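PDB 4IQD: carboxyvinyl-carboxyphosphonate phosphorylmutase, which belongs to the phosphoenolpyruvate phosphomutase family of TIM-barrel proteins and binds pyruvic acid at several sites. Local coordinates for residues 34-39 and 82-87; 52-57 and 91-96; 75-80 and 111-116; 121-126 and 160-165. One frame throughout, in Å; residues are numbered along the deposited sequence.

Contact 1: 34-39 and 82-87; sequences PGAHDA and RDLVRA. With PYR (pyruvic acid), chain F.
Ala36 is the first residue of 34-39 to meet helix 82-87. Its carbonyl O lies 3.4 Å from CD2 of Leu84. Ala36 CB touches Leu84 CD2 at 4.2 Å. One branch of the leucine therefore packs on both the backbone and the side chain of Ala36. The chi1 of Leu84 is -92°, off the usual staggered value, and carries the forked end to the loop. Next in sequence, His37 points its CB away from the helix, and its ND1 is hydrogen-bonded to OG of Ser246. This loop joins strand 31-34 to helix 39-48 of the TIM barrel. The contact thus packs the start of one outer helix against another, helix 74-88. Asp38 is the N-cap of helix 39-48, and its OD1 accepts a hydrogen bond from N of Ala41. Its CB points away from 82-87, but the backbone C of Asp38 rests 4.0 Å from CD1 of Leu84. Ala39 then opens the helix. The CB of Ala39 touches CB of Ala87 at 4.1 Å and lies 4.0 Å from the carbonyl O of Asp83. No direct hydrogen bond crosses the contact; a water makes the polar link. Ala39 N donates to this water at 3.1 Å, and the water donates to OD2 of Asp83 at 2.9 Å. Asp83 reaches it with CG anti to the carbonyl carbon (chi1 -67°). OD2 of Asp83 is also 3.1 Å from O3 of pyruvic acid. Lys64 of the second subunit forms a long, weak ion pair with this oxygen.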
loop_
_atom_site.group_PDB
_atom_site.type_symbol
_atom_site.label_atom_id
_atom_site.label_comp_id
_atom_site.label_asym_id
_atom_site.label_seq_id
_atom_site.Cartn_x
_atom_site.Cartn_y
_atom_site.Cartn_z
ATOM N N PRO A 34 9.844 13.197 -2.390
ATOM C CA PRO A 34 8.520 12.667 -2.715
ATOM C C PRO A 34 7.941 11.834 -1.589
ATOM O O PRO A 34 8.670 11.104 -0.925
ATOM C CB PRO A 34 8.790 11.750 -3.912
ATOM C CG PRO A 34 10.174 12.028 -4.341
ATOM C CD PRO A 34 10.904 12.528 -3.157
ATOM N N GLY A 35 6.635 11.938 -1.385
ATOM C CA GLY A 35 5.951 11.039 -0.483
ATOM C C GLY A 35 5.799 9.667 -1.116
ATOM O O GLY A 35 5.425 9.549 -2.281
ATOM N N ALA A 36 6.111 8.627 -0.352
ATOM C CA ALA A 36 5.878 7.259 -0.793
ATOM C C ALA A 36 5.093 6.527 0.279
ATOM O O ALA A 36 5.631 6.212 1.336
ATOM C CB ALA A 36 7.195 6.553 -1.063
ATOM N N HIS A 37 3.818 6.267 0.013
ATOM C CA HIS A 37 2.958 5.631 1.005
ATOM C C HIS A 37 3.202 4.132 1.125
ATOM O O HIS A 37 2.763 3.508 2.088
ATOM C CB HIS A 37 1.484 5.903 0.707
ATOM C CG HIS A 37 1.017 5.347 -0.605
ATOM N ND1 HIS A 37 1.215 6.000 -1.796
ATOM C CD2 HIS A 37 0.356 4.206 -0.901
ATOM C CE1 HIS A 37 0.701 5.284 -2.784
ATOM N NE2 HIS A 37 0.168 4.186 -2.257
ATOM N N ASP A 38 3.898 3.559 0.146
ATOM C CA ASP A 38 4.233 2.139 0.179
ATOM C C ASP A 38 5.547 1.836 -0.544
ATOM O O ASP A 38 6.140 2.718 -1.165
ATOM C CB ASP A 38 3.080 1.291 -0.375
ATOM C CG ASP A 38 2.954 1.368 -1.892
ATOM O OD1 ASP A 38 3.611 2.218 -2.527
ATOM O OD2 ASP A 38 2.174 0.572 -2.455
ATOM N N ALA A 39 5.985 0.583 -0.474
ATOM C CA ALA A 39 7.281 0.205 -1.024
ATOM C C ALA A 39 7.349 0.306 -2.547
ATOM O O ALA A 39 8.405 0.602 -3.096
ATOM C CB ALA A 39 7.678 -1.184 -0.556
ATOM N N ARG A 82 9.880 1.070 7.649
ATOM C CA ARG A 82 10.808 -0.033 7.450
ATOM C C ARG A 82 10.740 -0.456 5.997
ATOM O O ARG A 82 11.765 -0.577 5.330
ATOM C CB ARG A 82 10.416 -1.217 8.328
ATOM C CG ARG A 82 11.569 -2.045 8.842
ATOM C CD ARG A 82 11.720 -1.828 10.334
ATOM N NE ARG A 82 11.977 -3.071 11.053
ATOM C CZ ARG A 82 13.180 -3.468 11.450
ATOM N NH1 ARG A 82 14.244 -2.718 11.198
ATOM N NH2 ARG A 82 13.321 -4.614 12.101
ATOM N N ASP A 83 9.516 -0.669 5.520
ATOM C CA ASP A 83 9.264 -1.084 4.146
ATOM C C ASP A 83 9.973 -0.182 3.155
ATOM O O ASP A 83 10.539 -0.650 2.170
ATOM C CB ASP A 83 7.767 -1.053 3.847
ATOM C CG ASP A 83 6.990 -2.083 4.631
ATOM O OD1 ASP A 83 7.590 -2.756 5.497
ATOM O OD2 ASP A 83 5.773 -2.210 4.384
ATOM N N LEU A 84 9.942 1.115 3.430
ATOM C CA LEU A 84 10.529 2.097 2.533
ATOM C C LEU A 84 12.039 1.945 2.449
ATOM O O LEU A 84 12.588 1.810 1.363
ATOM C CB LEU A 84 10.147 3.516 2.955
ATOM C CG LEU A 84 8.886 4.087 2.301
ATOM C CD1 LEU A 84 7.670 3.217 2.561
ATOM C CD2 LEU A 84 8.637 5.519 2.758
ATOM N N VAL A 85 12.705 1.956 3.598
ATOM C CA VAL A 85 14.155 1.815 3.632
ATOM C C VAL A 85 14.605 0.455 3.095
ATOM O O VAL A 85 15.515 0.382 2.269
ATOM C CB VAL A 85 14.706 2.014 5.057
ATOM C CG1 VAL A 85 16.227 1.921 5.055
ATOM C CG2 VAL A 85 14.258 3.354 5.614
ATOM N N ARG A 86 13.950 -0.609 3.558
ATOM C CA ARG A 86 14.261 -1.976 3.140
ATOM C C ARG A 86 14.241 -2.114 1.629
ATOM O O ARG A 86 14.932 -2.957 1.057
ATOM C CB ARG A 86 13.246 -2.964 3.722
ATOM C CG ARG A 86 13.409 -3.294 5.200
ATOM C CD ARG A 86 12.286 -4.223 5.664
ATOM N NE ARG A 86 12.506 -4.760 7.004
ATOM C CZ ARG A 86 11.730 -5.675 7.581
ATOM N NH1 ARG A 86 12.005 -6.112 8.802
ATOM N NH2 ARG A 86 10.678 -6.158 6.936
ATOM N N ALA A 87 13.441 -1.279 0.983
ATOM C CA ALA A 87 13.223 -1.414 -0.443
ATOM C C ALA A 87 14.172 -0.582 -1.292
ATOM O O ALA A 87 14.497 -0.962 -2.412
ATOM C CB ALA A 87 11.777 -1.071 -0.784
HETATM C C PYR F . 2.099 -3.426 6.782
HETATM O O PYR F . 1.921 -4.177 7.841
HETATM O OXT PYR F . 1.202 -3.412 5.827
HETATM C CA PYR F . 3.240 -2.640 6.677
HETATM O O3 PYR F . 3.213 -1.531 5.982
HETATM C CB PYR F . 4.504 -3.065 7.362
HETATM O O HOH W 1 5.191 -1.595 1.629
#

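Contact 2: 52-57 and 91-96; sequences ALYLSG and PVLVDI. With PYR (pyruvic acid), chain C.
Leu53 and Leu93 are bonded through their backbones, as are Leu55 and its neighbours on the parallel strand. Leu53 N donates to Pro91 O, and Leu53 O accepts from Leu93 N. Leu55 repeats the pattern, with its N on Leu93 O, and Leu55 O takes Asp95 N at 3.0 Å. CA-H...O contacts add to these, as from Tyr54 CA to Leu93 O at 3.4 Å.

The apolar contacts fall on both faces. On one, Leu53 CB meets Val92 CG2 at 3.8 Å and Leu55 CB meets Val94 CG2 at 4.2 Å; helix 74-88 covers this face. On the other, CD1 of Tyr54 touches CD2 of Leu93 at 3.6 Å, and Leu93 CG lies in the ring plane at its edge. Tyr54 has CG anti to its own N (chi1 -174°), which takes the ring obliquely across Leu93 toward Asp95. There Tyr54 OH is 3.5 Å from Asp95 CB, with ring and carboxylate planes only 7° apart.

The polar ends gather at the C-terminal ends of the strands. Tyr54 OH bonds to Gln122 OE1. Asp95 OD2 takes a weak bond from Gly57 N at 3.4 Å, while its OD1 accepts from Asp97 N. Ser56 OG caps Ala59 N and donates to O of pyruvic acid at 2.9 Å. This is the TIM-barrel pattern: parallel strands whose C-terminal ends bear the ligand pocket.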
loop_
_atom_site.group_PDB
_atom_site.type_symbol
_atom_site.label_atom_id
_atom_site.label_comp_id
_atom_site.label_asym_id
_atom_site.label_seq_id
_atom_site.Cartn_x
_atom_site.Cartn_y
_atom_site.Cartn_z
ATOM N N ALA A 52 15.690 11.076 -1.694
ATOM C CA ALA A 52 15.144 11.025 -0.353
ATOM C C ALA A 52 13.654 10.801 -0.496
ATOM O O ALA A 52 13.077 11.123 -1.529
ATOM C CB ALA A 52 15.432 12.320 0.389
ATOM N N LEU A 53 13.033 10.231 0.528
ATOM C CA LEU A 53 11.617 9.901 0.459
ATOM C C LEU A 53 10.890 10.426 1.677
ATOM O O LEU A 53 11.502 10.673 2.710
ATOM C CB LEU A 53 11.418 8.390 0.360
ATOM C CG LEU A 53 11.926 7.697 -0.898
ATOM C CD1 LEU A 53 11.674 6.212 -0.785
ATOM C CD2 LEU A 53 11.254 8.262 -2.135
ATOM N N TYR A 54 9.579 10.586 1.548
ATOM C CA TYR A 54 8.767 11.119 2.628
ATOM C C TYR A 54 7.621 10.176 2.955
ATOM O O TYR A 54 6.938 9.678 2.066
ATOM C CB TYR A 54 8.217 12.491 2.230
ATOM C CG TYR A 54 7.469 13.224 3.322
ATOM C CD1 TYR A 54 8.140 13.753 4.418
ATOM C CD2 TYR A 54 6.097 13.415 3.242
ATOM C CE1 TYR A 54 7.461 14.438 5.412
ATOM C CE2 TYR A 54 5.413 14.102 4.231
ATOM C CZ TYR A 54 6.097 14.608 5.314
ATOM O OH TYR A 54 5.417 15.291 6.301
ATOM N N LEU A 55 7.424 9.921 4.241
ATOM C CA LEU A 55 6.264 9.172 4.683
ATOM C C LEU A 55 5.321 10.099 5.433
ATOM O O LEU A 55 5.603 10.505 6.559
ATOM C CB LEU A 55 6.680 8.007 5.573
ATOM C CG LEU A 55 5.542 7.082 5.997
ATOM C CD1 LEU A 55 4.882 6.458 4.777
ATOM C CD2 LEU A 55 6.049 6.011 6.947
ATOM N N SER A 56 4.208 10.448 4.798
ATOM C CA SER A 56 3.241 11.363 5.397
ATOM C C SER A 56 2.139 10.604 6.116
ATOM O O SER A 56 1.683 9.566 5.642
ATOM C CB SER A 56 2.627 12.263 4.328
ATOM O OG SER A 56 1.251 11.980 4.151
ATOM N N GLY A 57 1.711 11.130 7.257
ATOM C CA GLY A 57 0.635 10.514 8.012
ATOM C C GLY A 57 -0.623 10.468 7.174
ATOM O O GLY A 57 -1.376 9.494 7.206
ATOM N N PRO A 91 17.403 7.754 2.275
ATOM C CA PRO A 91 17.022 8.492 3.480
ATOM C C PRO A 91 15.535 8.795 3.442
ATOM O O PRO A 91 15.035 9.293 2.436
ATOM C CB PRO A 91 17.817 9.795 3.362
ATOM C CG PRO A 91 18.934 9.486 2.428
ATOM C CD PRO A 91 18.381 8.497 1.463
ATOM N N VAL A 92 14.835 8.488 4.524
ATOM C CA VAL A 92 13.405 8.724 4.581
ATOM C C VAL A 92 13.050 9.615 5.761
ATOM O O VAL A 92 13.407 9.322 6.900
ATOM C CB VAL A 92 12.625 7.402 4.682
ATOM C CG1 VAL A 92 11.151 7.670 4.917
ATOM C CG2 VAL A 92 12.826 6.579 3.420
ATOM N N LEU A 93 12.367 10.715 5.463
ATOM C CA LEU A 93 11.818 11.603 6.477
ATOM C C LEU A 93 10.404 11.162 6.819
ATOM O O LEU A 93 9.533 11.092 5.950
ATOM C CB LEU A 93 11.815 13.046 5.974
ATOM C CG LEU A 93 11.014 14.098 6.740
ATOM C CD1 LEU A 93 11.564 14.323 8.143
ATOM C CD2 LEU A 93 11.008 15.394 5.952
ATOM N N VAL A 94 10.183 10.865 8.090
ATOM C CA VAL A 94 8.900 10.355 8.533
ATOM C C VAL A 94 8.146 11.366 9.379
ATOM O O VAL A 94 8.650 11.852 10.386
ATOM C CB VAL A 94 9.073 9.064 9.337
ATOM C CG1 VAL A 94 7.743 8.620 9.915
ATOM C CG2 VAL A 94 9.676 7.984 8.460
ATOM N N ASP A 95 6.931 11.679 8.949
ATOM C CA ASP A 95 6.026 12.506 9.725
ATOM C C ASP A 95 5.561 11.722 10.943
ATOM O O ASP A 95 4.772 10.786 10.823
ATOM C CB ASP A 95 4.827 12.907 8.864
ATOM C CG ASP A 95 3.777 13.687 9.639
ATOM O OD1 ASP A 95 4.092 14.217 10.725
ATOM O OD2 ASP A 95 2.631 13.784 9.149
ATOM N N ILE A 96 6.046 12.105 12.119
ATOM C CA ILE A 96 5.638 11.429 13.343
ATOM C C ILE A 96 4.617 12.226 14.156
ATOM O O ILE A 96 4.472 12.010 15.357
ATOM C CB ILE A 96 6.849 11.069 14.230
ATOM C CG1 ILE A 96 7.543 12.329 14.745
ATOM C CG2 ILE A 96 7.826 10.195 13.455
ATOM C CD1 ILE A 96 8.461 12.075 15.918
HETATM C C PYR C . 1.030 15.828 5.218
HETATM O O PYR C . 0.868 14.860 4.354
HETATM O OXT PYR C . 1.891 15.679 6.196
HETATM C CA PYR C . 0.275 16.996 5.091
HETATM O O3 PYR C . 0.344 17.939 5.997
HETATM C CB PYR C . -0.620 17.183 3.901
#

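Contact 3: 75-80 and 111-116; sequences TEVAER and VEMVEA. With PYR (pyruvic acid), chain F.
Ala78 and Met113 meet where two neighbouring outer helices of the TIM barrel pack side by side. The axes of 75-80 and 111-115 approach to 9.2 Å and run nearly parallel, 18° apart. Met113 is selenomethionine. Its chain bends at chi2 (-59°) and swings the SE-CE end across to the other helix. There CE of Met113 lies 3.8 Å from Ala78 N and 3.9 Å from Ala78 CB, and it also touches CG1 of Val77 at 4.0 Å. The small Ala78 faces 111-116 directly. The CB of Ala78 packs on CB of Glu112 at 4.0 Å, and its carbonyl O lies 3.6 Å from CB of Ala116. No hydrogen bond joins the two segments. Thr75 OG1 and Glu112 OE2 come no nearer than 3.6 Å. The carboxylate of Glu112 has other partners: Ser74 OG bonds to OE1, and Arg108 makes a salt bridge with OE2. Glu79 and Arg80 take no part in this packing and reach pyruvic acid instead. The NH2 of Arg80 gives it two weak hydrogen bonds; the modelled approach of NE to O3 is too short to trust. Arg80 also packs on Arg80 of the second subunit. On the barrel side, Val77 rests on Leu55 of strand 53-55 and on Phe100, while Met113 rests on Val118 in the loop leading to strand 120-124.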
loop_
_atom_site.group_PDB
_atom_site.type_symbol
_atom_site.label_atom_id
_atom_site.label_comp_id
_atom_site.label_asym_id
_atom_site.label_seq_id
_atom_site.Cartn_x
_atom_site.Cartn_y
_atom_site.Cartn_z
ATOM N N THR A 75 4.056 2.183 16.191
ATOM C CA THR A 75 4.500 0.874 15.718
ATOM C C THR A 75 4.151 0.663 14.246
ATOM O O THR A 75 4.963 0.157 13.470
ATOM C CB THR A 75 3.871 -0.263 16.548
ATOM O OG1 THR A 75 4.215 -0.098 17.928
ATOM C CG2 THR A 75 4.371 -1.621 16.067
ATOM N N GLU A 76 2.937 1.059 13.872
ATOM C CA GLU A 76 2.466 0.931 12.498
ATOM C C GLU A 76 3.274 1.804 11.553
ATOM O O GLU A 76 3.693 1.360 10.486
ATOM C CB GLU A 76 0.992 1.324 12.405
ATOM C CG GLU A 76 0.045 0.351 13.078
ATOM C CD GLU A 76 -1.364 0.895 13.189
ATOM O OE1 GLU A 76 -1.514 2.071 13.572
ATOM O OE2 GLU A 76 -2.320 0.149 12.893
ATOM N N VAL A 77 3.481 3.055 11.950
ATOM C CA VAL A 77 4.210 4.010 11.129
ATOM C C VAL A 77 5.662 3.580 10.955
ATOM O O VAL A 77 6.235 3.714 9.873
ATOM C CB VAL A 77 4.156 5.421 11.738
ATOM C CG1 VAL A 77 4.882 6.415 10.849
ATOM C CG2 VAL A 77 2.712 5.845 11.946
ATOM N N ALA A 78 6.247 3.044 12.021
ATOM C CA ALA A 78 7.632 2.595 11.991
ATOM C C ALA A 78 7.820 1.365 11.101
ATOM O O ALA A 78 8.899 1.149 10.549
ATOM C CB ALA A 78 8.128 2.319 13.402
ATOM N N GLU A 79 6.772 0.559 10.960
ATOM C CA GLU A 79 6.839 -0.623 10.104
ATOM C C GLU A 79 6.723 -0.279 8.623
ATOM O O GLU A 79 7.431 -0.841 7.796
ATOM C CB GLU A 79 5.766 -1.640 10.484
ATOM C CG GLU A 79 6.255 -2.741 11.402
ATOM C CD GLU A 79 5.507 -4.042 11.195
ATOM O OE1 GLU A 79 6.127 -5.115 11.358
ATOM O OE2 GLU A 79 4.302 -3.995 10.864
ATOM N N ARG A 80 5.822 0.633 8.284
ATOM C CA ARG A 80 5.708 1.071 6.900
ATOM C C ARG A 80 6.986 1.795 6.493
ATOM O O ARG A 80 7.426 1.699 5.351
ATOM C CB ARG A 80 4.485 1.970 6.709
ATOM C CG ARG A 80 4.240 2.426 5.272
ATOM C CD ARG A 80 4.069 1.261 4.298
ATOM N NE ARG A 80 2.950 0.383 4.638
ATOM C CZ ARG A 80 1.692 0.584 4.257
ATOM N NH1 ARG A 80 1.376 1.643 3.527
ATOM N NH2 ARG A 80 0.744 -0.272 4.614
ATOM N N VAL A 111 13.299 5.799 19.076
ATOM C CA VAL A 111 14.058 4.556 19.021
ATOM C C VAL A 111 13.559 3.675 17.889
ATOM O O VAL A 111 14.350 3.108 17.140
ATOM C CB VAL A 111 13.947 3.762 20.328
ATOM C CG1 VAL A 111 14.813 2.517 20.260
ATOM C CG2 VAL A 111 14.351 4.623 21.503
ATOM N N GLU A 112 12.240 3.565 17.776
ATOM C CA GLU A 112 11.622 2.732 16.752
ATOM C C GLU A 112 11.995 3.192 15.351
ATOM O O GLU A 112 12.164 2.377 14.449
ATOM C CB GLU A 112 10.102 2.729 16.906
ATOM C CG GLU A 112 9.597 2.022 18.148
ATOM C CD GLU A 112 8.093 2.125 18.293
ATOM O OE1 GLU A 112 7.524 3.134 17.828
ATOM O OE2 GLU A 112 7.482 1.197 18.862
HETATM N N MSE A 113 12.120 4.502 15.169
HETATM C CA MSE A 113 12.493 5.046 13.869
HETATM C C MSE A 113 13.965 4.776 13.554
HETATM O O MSE A 113 14.321 4.497 12.413
HETATM C CB MSE A 113 12.184 6.543 13.799
HETATM C CG MSE A 113 10.702 6.875 13.963
HETATM SE SE MSE A 113 9.541 6.041 12.625
HETATM C CE MSE A 113 7.841 6.191 13.559
ATOM N N VAL A 114 14.817 4.853 14.569
ATOM C CA VAL A 114 16.230 4.546 14.392
ATOM C C VAL A 114 16.383 3.069 14.067
ATOM O O VAL A 114 17.189 2.685 13.218
ATOM C CB VAL A 114 17.048 4.902 15.647
ATOM C CG1 VAL A 114 18.425 4.263 15.594
ATOM C CG2 VAL A 114 17.160 6.414 15.794
ATOM N N GLU A 115 15.587 2.244 14.738
ATOM C CA GLU A 115 15.561 0.817 14.458
ATOM C C GLU A 115 15.148 0.548 13.017
ATOM O O GLU A 115 15.686 -0.346 12.367
ATOM C CB GLU A 115 14.622 0.097 15.420
ATOM C CG GLU A 115 15.142 0.032 16.842
ATOM C CD GLU A 115 14.291 -0.850 17.725
ATOM O OE1 GLU A 115 13.098 -1.029 17.407
ATOM O OE2 GLU A 115 14.814 -1.369 18.731
ATOM N N ALA A 116 14.206 1.339 12.514
ATOM C CA ALA A 116 13.747 1.192 11.136
ATOM C C ALA A 116 14.731 1.809 10.147
ATOM O O ALA A 116 14.497 1.790 8.939
ATOM C CB ALA A 116 12.367 1.812 10.968
HETATM C C PYR F . 2.099 -3.426 6.782
HETATM O O PYR F . 1.921 -4.177 7.841
HETATM O OXT PYR F . 1.202 -3.412 5.827
HETATM C CA PYR F . 3.240 -2.640 6.677
HETATM O O3 PYR F . 3.213 -1.531 5.982
HETATM C CB PYR F . 4.504 -3.065 7.362
#

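Contact 4: 121-126 and 160-165; sequences VQIEDQ and LYIVAR
Arg165 has the most extensive contact with 121-126. Its chain is extended, with CG anti to the backbone N (chi1 179°), and runs beside Glu124 in the same direction. OE2 of Glu124 is 3.5 Å from Arg165 CD. Glu124 OE2 lies 4.1 Å from Arg165 NE, well out of the guanidinium plane. No N-H points at it, and any attraction is probably one of charge alone, beyond a salt bridge; the carboxylate and guanidinium planes stand 67° apart. On the other side, NE2 of Gln122 lies in the guanidinium plane at its edge, 3.8 Å from Arg165 NH1, without a bond; OE1 of Gln122 is hydrogen-bonded to Tyr54 OH. At the far end, Val121 CG2 packs crosswise on Leu160 CD2 at 3.9 Å.

Parallel backbone bonds fix this register. Val121 N and O bond to Tyr161 O and Val163 N, and Ile123 N and O to Val163 O and Arg165 N. The Ile123 O to Arg165 N bond is short, 2.7 Å, and straight at 173°. Asp125 N adds a last bond to Arg165 O at 3.2 Å.

A further shell holds the guanidinium. Asp167 makes a salt bridge with NE and Glu195 with NH2, while NH1 gives pyruvic acid a weak hydrogen bond. The strands are joined through helix 143-156 in a beta-alpha-beta unit. That helix covers Ile123 and Ile162, and strands 92-95 and 191-194 flank the pair in the barrel sheet.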
loop_
_atom_site.group_PDB
_atom_site.type_symbol
_atom_site.label_atom_id
_atom_site.label_comp_id
_atom_site.label_asym_id
_atom_site.label_seq_id
_atom_site.Cartn_x
_atom_site.Cartn_y
_atom_site.Cartn_z
ATOM N N VAL A 121 12.958 12.650 11.163
ATOM C CA VAL A 121 11.565 12.677 11.595
ATOM C C VAL A 121 11.025 14.096 11.673
ATOM O O VAL A 121 11.756 15.035 11.992
ATOM C CB VAL A 121 11.371 12.003 12.969
ATOM C CG1 VAL A 121 11.540 10.492 12.854
ATOM C CG2 VAL A 121 12.331 12.591 14.000
ATOM N N GLN A 122 9.737 14.237 11.377
ATOM C CA GLN A 122 9.062 15.523 11.449
ATOM C C GLN A 122 8.070 15.535 12.594
ATOM O O GLN A 122 7.125 14.751 12.615
ATOM C CB GLN A 122 8.328 15.821 10.148
ATOM C CG GLN A 122 7.350 16.975 10.258
ATOM C CD GLN A 122 6.303 16.956 9.165
ATOM O OE1 GLN A 122 6.622 16.839 7.984
ATOM N NE2 GLN A 122 5.040 17.066 9.557
ATOM N N ILE A 123 8.289 16.439 13.540
ATOM C CA ILE A 123 7.423 16.562 14.700
ATOM C C ILE A 123 6.820 17.964 14.720
ATOM O O ILE A 123 7.467 18.927 14.312
ATOM C CB ILE A 123 8.198 16.266 16.004
ATOM C CG1 ILE A 123 7.256 16.185 17.203
ATOM C CG2 ILE A 123 9.283 17.300 16.246
ATOM C CD1 ILE A 123 7.980 15.944 18.504
ATOM N N GLU A 124 5.575 18.073 15.176
ATOM C CA GLU A 124 4.839 19.330 15.086
ATOM C C GLU A 124 4.341 19.845 16.432
ATOM O O GLU A 124 4.226 19.088 17.396
ATOM C CB GLU A 124 3.662 19.181 14.120
ATOM C CG GLU A 124 2.578 18.230 14.591
ATOM C CD GLU A 124 1.619 17.848 13.478
ATOM O OE1 GLU A 124 0.431 17.594 13.770
ATOM O OE2 GLU A 124 2.053 17.796 12.309
ATOM N N ASP A 125 4.042 21.142 16.482
ATOM C CA ASP A 125 3.560 21.779 17.706
ATOM C C ASP A 125 2.037 21.826 17.800
ATOM O O ASP A 125 1.486 22.478 18.683
ATOM C CB ASP A 125 4.150 23.185 17.878
ATOM C CG ASP A 125 3.867 24.105 16.697
ATOM O OD1 ASP A 125 3.153 23.698 15.758
ATOM O OD2 ASP A 125 4.362 25.252 16.719
ATOM N N GLN A 126 1.362 21.135 16.890
ATOM C CA GLN A 126 -0.083 20.997 16.974
ATOM C C GLN A 126 -0.424 20.280 18.265
ATOM O O GLN A 126 0.366 19.483 18.766
ATOM C CB GLN A 126 -0.622 20.212 15.780
ATOM C CG GLN A 126 -0.959 21.065 14.570
ATOM C CD GLN A 126 -2.423 21.458 14.527
ATOM O OE1 GLN A 126 -3.230 20.976 15.323
ATOM N NE2 GLN A 126 -2.774 22.332 13.591
ATOM N N LEU A 160 19.467 11.027 14.806
ATOM C CA LEU A 160 18.239 11.315 14.078
ATOM C C LEU A 160 18.136 12.790 13.700
ATOM O O LEU A 160 18.145 13.664 14.566
ATOM C CB LEU A 160 17.031 10.908 14.921
ATOM C CG LEU A 160 15.846 10.272 14.200
ATOM C CD1 LEU A 160 16.294 9.082 13.361
ATOM C CD2 LEU A 160 14.803 9.844 15.213
ATOM N N TYR A 161 18.040 13.056 12.403
ATOM C CA TYR A 161 17.876 14.412 11.898
ATOM C C TYR A 161 16.461 14.861 12.220
ATOM O O TYR A 161 15.506 14.130 11.979
ATOM C CB TYR A 161 18.112 14.422 10.390
ATOM C CG TYR A 161 18.292 15.787 9.763
ATOM C CD1 TYR A 161 19.554 16.362 9.650
ATOM C CD2 TYR A 161 17.208 16.483 9.249
ATOM C CE1 TYR A 161 19.728 17.600 9.062
ATOM C CE2 TYR A 161 17.371 17.721 8.657
ATOM C CZ TYR A 161 18.632 18.275 8.568
ATOM O OH TYR A 161 18.794 19.505 7.978
ATOM N N ILE A 162 16.320 16.054 12.784
ATOM C CA ILE A 162 15.007 16.504 13.215
ATOM C C ILE A 162 14.488 17.678 12.415
ATOM O O ILE A 162 15.122 18.731 12.353
ATOM C CB ILE A 162 15.003 16.936 14.678
ATOM C CG1 ILE A 162 15.536 15.821 15.572
ATOM C CG2 ILE A 162 13.598 17.322 15.090
ATOM C CD1 ILE A 162 15.620 16.215 17.023
ATOM N N VAL A 163 13.320 17.493 11.814
ATOM C CA VAL A 163 12.601 18.595 11.199
ATOM C C VAL A 163 11.424 18.963 12.094
ATOM O O VAL A 163 10.632 18.102 12.467
ATOM C CB VAL A 163 12.094 18.226 9.793
ATOM C CG1 VAL A 163 11.209 19.328 9.239
ATOM C CG2 VAL A 163 13.266 17.953 8.862
ATOM N N ALA A 164 11.321 20.240 12.453
ATOM C CA ALA A 164 10.241 20.696 13.320
ATOM C C ALA A 164 9.190 21.493 12.551
ATOM O O ALA A 164 9.505 22.480 11.888
ATOM C CB ALA A 164 10.795 21.518 14.475
ATOM N N ARG A 165 7.940 21.058 12.645
ATOM C CA ARG A 165 6.846 21.746 11.976
ATOM C C ARG A 165 6.118 22.673 12.934
ATOM O O ARG A 165 5.854 22.313 14.078
ATOM C CB ARG A 165 5.852 20.744 11.394
ATOM C CG ARG A 165 4.675 21.404 10.702
ATOM C CD ARG A 165 3.506 20.456 10.565
ATOM N NE ARG A 165 2.394 21.070 9.853
ATOM C CZ ARG A 165 1.815 20.540 8.782
ATOM N NH1 ARG A 165 2.237 19.378 8.306
ATOM N NH2 ARG A 165 0.806 21.167 8.194
#

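Contacts 2 and 4 belong to one parallel sheet, their centres 11 Å apart, and meet where Val94 O and Gln122 N come to 2.8 Å. Both supply residues to one pyruvic acid pocket: Tyr54, Ser56 and Asp95 from contact 2, Arg165 from contact 4. Contacts 1 and 3 share helix 74-88 and a different pyruvic acid, reached by Asp83 and by Glu79 and Arg80. They are tied by His37 O and Arg80 NH1, 2.7 Å apart. Contact 1 joins contact 2 through Pro34 O and Tyr54 N at 2.7 Å. Contact 3 packs on contact 2 by Val77 and Val94. Contacts 1 and 4 do not touch, with nearest atoms about 10 Å apart.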